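L-asparagine oxygenase (Streptomyces coelicolor, PDB 2OG5) catalyses the iron(II)- and 2-oxoglutarate-dependent 3-hydroxylation of free L-asparagine, giving the (2S,3S)-3-hydroxyasparagine that is built into the calcium-dependent lipopeptide antibiotic. Local coordinates at residues A52-L55 with A56-T60; S222-D225 with A226-P230. All blocks are in the same frame, centred on the assembly; numbering follows the deposited sequence.

Contact 1 (A52-L55 with A56-T60); sequences AWKL and ATQAT
The last turn of helix 42-58 joins Trp53 to Thr57, Lys54 to Gln58 and Leu55 to Ala59, each four residues apart. Thr57 grips the carbonyl of Trp53 twice. Thr57 N donates to Trp53 O at 2.9 Å and Thr57 OG1 to the same oxygen at 2.7 Å, the two donors arriving from opposite faces of the carbonyl plane. The hydroxyl can do so because chi1 of 61° sets OG1 between the backbone N and the carbonyl carbon, back over the preceding turn. A threonine suits this place: its hydroxyl bonds to the backbone while the methyl Thr57 CG2 meets the edge of the indole, lying in the ring plane 3.8 Å from Trp53 CE3.

Helical i to i+4 bonding runs through to the C-terminal end, where Gln58 N donates to Lys54 O and Ala59 N, in the first residue to leave helical geometry, still reaches Leu55 O at 3.2 Å. On the exposed side Lys54 and Gln58 cross at a slant, and the contact is made by the aliphatic part of the lysine: Gln58 OE1 lies 3.5 Å from Lys54 CG and 3.7 Å from Lys54 CE. Long polar chains fit such a surface, the lysine offering methylenes against which the amide oxygen rests.

The inward side is apolar. Leu55 extends CG anti to its own N (chi1 179°), and chi2 of 60° then turns Leu55 CD1 to lie 3.7 Å from Ala59 CB. Leu55 also packs on Ala131 and Met135 of helix 128-140, and both Leu55 and Ala59 touch Trp68 and Ala71 of helix 66-76. The small Ala59 allows close approach here, just before Thr60 OG1 hydrogen-bonds to Glu67 OE1.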
loop_
_atom_site.group_PDB
_atom_site.type_symbol
_atom_site.label_atom_id
_atom_site.label_comp_id
_atom_site.label_asym_id
_atom_site.label_seq_id
_atom_site.Cartn_x
_atom_site.Cartn_y
_atom_site.Cartn_z
ATOM N N ALA A 52 3.965 10.458 18.182
ATOM C CA ALA A 52 3.198 9.229 18.006
ATOM C C ALA A 52 2.683 8.689 19.336
ATOM O O ALA A 52 1.527 8.279 19.433
ATOM C CB ALA A 52 4.037 8.181 17.294
ATOM N N TRP A 53 3.528 8.701 20.365
ATOM C CA TRP A 53 3.099 8.225 21.683
ATOM C C TRP A 53 2.004 9.101 22.281
ATOM O O TRP A 53 1.060 8.590 22.878
ATOM C CB TRP A 53 4.285 8.114 22.651
ATOM C CG TRP A 53 4.980 6.804 22.552
ATOM C CD1 TRP A 53 6.244 6.575 22.088
ATOM C CD2 TRP A 53 4.449 5.521 22.916
ATOM N NE1 TRP A 53 6.535 5.231 22.147
ATOM C CE2 TRP A 53 5.448 4.562 22.644
ATOM C CE3 TRP A 53 3.221 5.090 23.436
ATOM C CZ2 TRP A 53 5.262 3.194 22.882
ATOM C CZ3 TRP A 53 3.034 3.731 23.669
ATOM C CH2 TRP A 53 4.051 2.798 23.393
ATOM N N LYS A 54 2.137 10.416 22.129
ATOM C CA LYS A 54 1.121 11.348 22.614
ATOM C C LYS A 54 -0.224 11.097 21.930
ATOM O O LYS A 54 -1.266 11.063 22.579
ATOM C CB LYS A 54 1.577 12.791 22.400
ATOM C CG LYS A 54 0.643 13.852 22.971
ATOM C CD LYS A 54 1.248 15.240 22.816
ATOM C CE LYS A 54 0.231 16.352 23.084
ATOM N NZ LYS A 54 0.497 17.575 22.248
ATOM N N LEU A 55 -0.201 10.925 20.612
ATOM C CA LEU A 55 -1.423 10.607 19.875
ATOM C C LEU A 55 -2.019 9.276 20.333
ATOM O O LEU A 55 -3.208 9.193 20.642
ATOM C CB LEU A 55 -1.130 10.552 18.374
ATOM C CG LEU A 55 -2.286 10.202 17.437
ATOM C CD1 LEU A 55 -3.431 11.191 17.534
ATOM C CD2 LEU A 55 -1.738 10.146 16.026
ATOM N N ALA A 56 -1.182 8.244 20.393
ATOM C CA ALA A 56 -1.630 6.896 20.738
ATOM C C ALA A 56 -2.230 6.803 22.145
ATOM O O ALA A 56 -3.179 6.040 22.367
ATOM C CB ALA A 56 -0.478 5.916 20.602
ATOM N N THR A 57 -1.688 7.573 23.086
ATOM C CA THR A 57 -2.094 7.456 24.496
ATOM C C THR A 57 -3.096 8.512 24.953
ATOM O O THR A 57 -3.854 8.256 25.891
ATOM C CB THR A 57 -0.879 7.499 25.446
ATOM O OG1 THR A 57 -0.201 8.752 25.307
ATOM C CG2 THR A 57 0.074 6.345 25.160
ATOM N N GLN A 58 -3.105 9.686 24.316
ATOM C CA GLN A 58 -3.927 10.809 24.790
ATOM C C GLN A 58 -5.152 11.124 23.941
ATOM O O GLN A 58 -6.127 11.656 24.457
ATOM C CB GLN A 58 -3.090 12.085 24.946
ATOM C CG GLN A 58 -1.839 11.923 25.803
ATOM C CD GLN A 58 -1.213 13.260 26.198
ATOM O OE1 GLN A 58 -1.549 14.312 25.648
ATOM N NE2 GLN A 58 -0.292 13.218 27.153
ATOM N N ALA A 59 -5.120 10.820 22.648
ATOM C CA ALA A 59 -6.251 11.169 21.790
ATOM C C ALA A 59 -7.507 10.389 22.178
ATOM O O ALA A 59 -7.439 9.206 22.495
ATOM C CB ALA A 59 -5.906 10.936 20.328
ATOM N N THR A 60 -8.652 11.066 22.167
ATOM C CA THR A 60 -9.923 10.419 22.479
ATOM C C THR A 60 -10.381 9.570 21.296
ATOM O O THR A 60 -10.067 9.870 20.141
ATOM C CB THR A 60 -11.014 11.439 22.864
ATOM O OG1 THR A 60 -11.266 12.323 21.767
ATOM C CG2 THR A 60 -10.579 12.241 24.073
#

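Contact 2 (S222-D225 with A226-P230)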
loop_
_atom_site.group_PDB
_atom_site.type_symbol
_atom_site.label_atom_id
_atom_site.label_comp_id
_atom_site.label_asym_id
_atom_site.label_seq_id
_atom_site.Cartn_x
_atom_site.Cartn_y
_atom_site.Cartn_z
ATOM N N SER A 222 4.383 -3.296 -30.289
ATOM C CA SER A 222 3.139 -4.068 -30.329
ATOM C C SER A 222 2.542 -4.215 -28.929
ATOM O O SER A 222 1.326 -4.127 -28.762
ATOM C CB SER A 222 3.358 -5.446 -30.979
ATOM O OG SER A 222 4.387 -6.193 -30.345
ATOM N N THR A 223 3.403 -4.435 -27.936
ATOM C CA THR A 223 2.967 -4.520 -26.547
ATOM C C THR A 223 2.438 -3.172 -26.069
ATOM O O THR A 223 1.356 -3.113 -25.495
ATOM C CB THR A 223 4.088 -5.051 -25.636
ATOM O OG1 THR A 223 4.245 -6.455 -25.882
ATOM C CG2 THR A 223 3.761 -4.838 -24.155
ATOM N N VAL A 224 3.173 -2.096 -26.332
ATOM C CA VAL A 224 2.716 -0.760 -25.924
ATOM C C VAL A 224 1.364 -0.439 -26.566
ATOM O O VAL A 224 0.431 -0.028 -25.885
ATOM C CB VAL A 224 3.759 0.340 -26.244
ATOM C CG1 VAL A 224 3.192 1.734 -25.957
ATOM C CG2 VAL A 224 5.033 0.098 -25.436
ATOM N N ASP A 225 1.245 -0.654 -27.875
ATOM C CA ASP A 225 -0.036 -0.457 -28.557
ATOM C C ASP A 225 -1.167 -1.279 -27.925
ATOM O O ASP A 225 -2.273 -0.772 -27.727
ATOM C CB ASP A 225 0.080 -0.808 -30.047
ATOM C CG ASP A 225 0.827 0.252 -30.855
ATOM O OD1 ASP A 225 1.080 1.364 -30.342
ATOM O OD2 ASP A 225 1.153 -0.042 -32.026
ATOM N N ALA A 226 -0.887 -2.539 -27.597
ATOM C CA ALA A 226 -1.885 -3.398 -26.958
ATOM C C ALA A 226 -2.336 -2.849 -25.595
ATOM O O ALA A 226 -3.526 -2.847 -25.287
ATOM C CB ALA A 226 -1.349 -4.829 -26.807
ATOM N N LEU A 227 -1.390 -2.355 -24.800
ATOM C CA LEU A 227 -1.690 -1.925 -23.431
ATOM C C LEU A 227 -2.545 -0.658 -23.384
ATOM O O LEU A 227 -3.246 -0.412 -22.399
ATOM C CB LEU A 227 -0.396 -1.738 -22.623
ATOM C CG LEU A 227 0.390 -3.019 -22.325
ATOM C CD1 LEU A 227 1.769 -2.691 -21.747
ATOM C CD2 LEU A 227 -0.389 -3.948 -21.395
ATOM N N TRP A 228 -2.507 0.134 -24.460
ATOM C CA TRP A 228 -3.376 1.313 -24.601
ATOM C C TRP A 228 -4.784 0.993 -25.120
ATOM O O TRP A 228 -5.657 1.862 -25.112
ATOM C CB TRP A 228 -2.730 2.357 -25.532
ATOM C CG TRP A 228 -1.616 3.126 -24.904
ATOM C CD1 TRP A 228 -0.289 2.977 -25.143
ATOM C CD2 TRP A 228 -1.737 4.168 -23.924
ATOM N NE1 TRP A 228 0.436 3.854 -24.372
ATOM C CE2 TRP A 228 -0.433 4.601 -23.616
ATOM C CE3 TRP A 228 -2.819 4.770 -23.277
ATOM C CZ2 TRP A 228 -0.179 5.612 -22.689
ATOM C CZ3 TRP A 228 -2.567 5.776 -22.368
ATOM C CH2 TRP A 228 -1.256 6.183 -22.078
ATOM N N ALA A 229 -5.001 -0.239 -25.571
ATOM C CA ALA A 229 -6.285 -0.634 -26.155
ATOM C C ALA A 229 -7.223 -1.164 -25.069
ATOM O O ALA A 229 -6.764 -1.752 -24.082
ATOM C CB ALA A 229 -6.072 -1.688 -27.239
ATOM N N PRO A 230 -8.542 -0.975 -25.243
ATOM C CA PRO A 230 -9.512 -1.451 -24.259
ATOM C C PRO A 230 -9.756 -2.954 -24.355
ATOM O O PRO A 230 -10.855 -3.392 -24.707
ATOM C CB PRO A 230 -10.773 -0.654 -24.615
ATOM C CG PRO A 230 -10.669 -0.467 -26.072
ATOM C CD PRO A 230 -9.205 -0.277 -26.362
#
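Leu227 N donates to Thr223 O at 2.9 Å and Ala226 N to Ser222 O at 3.0 Å, two i to i+4 bonds of the short helix 221-227. The Leu227 N-H comes in nearly head-on to its carbonyl. Toward the C-terminal end the bonding slackens: Trp228 N reaches Val224 O at 3.3 Å, with a weak second bond to Asp225 O, and Ala229 N donates to Ala226 O, an i to i+3 bond.

Thr223 and Leu227 lie side by side and point the same way, with Thr223 CG2 3.8 Å from Leu227 CD1. The threonine serves two environments, since its methyl joins this apolar strip while OG1 hydrogen-bonds to Glu282 OE1 of helix 274-290. Thr223, Ala226 and Leu227 all touch Ala279 of that helix, and the small alanines suit a close approach of the two helices.

On another side of the helix, Val224 and Trp228 also run alongside each other, and the indole has Arg257 as a cation-pi partner. Val224 sends CG1 anti to the backbone N (chi1 174°), placing this methyl in the indole plane at its pyrrole edge, with Val224 CG1 3.8 Å from both CD1 and NE1 of Trp228. Trp228 CD1 also lies 3.2 Å from Val224 O.

Overall arrangement
From the N terminus, contact 1 comes first, at the end of helix 42-58, and it is complete long before contact 2 opens at the end of helix 221-227. The two are in series, neither nested nor crossed, and each closes only a helical turn. Between them comes strand 176-179, which ends on His179, with Glu181 just beyond it, two residues that bind the catalytic iron, here replaced by sodium; the third, His311, follows contact 2. Contact 1 ties its helix to helices 66-76 and 128-140, whereas contact 2 joins its own to helix 274-290 and strand 253-255. They lie on opposite sides of the chain's centre, their centres about 49 Å apart, both away from the active site.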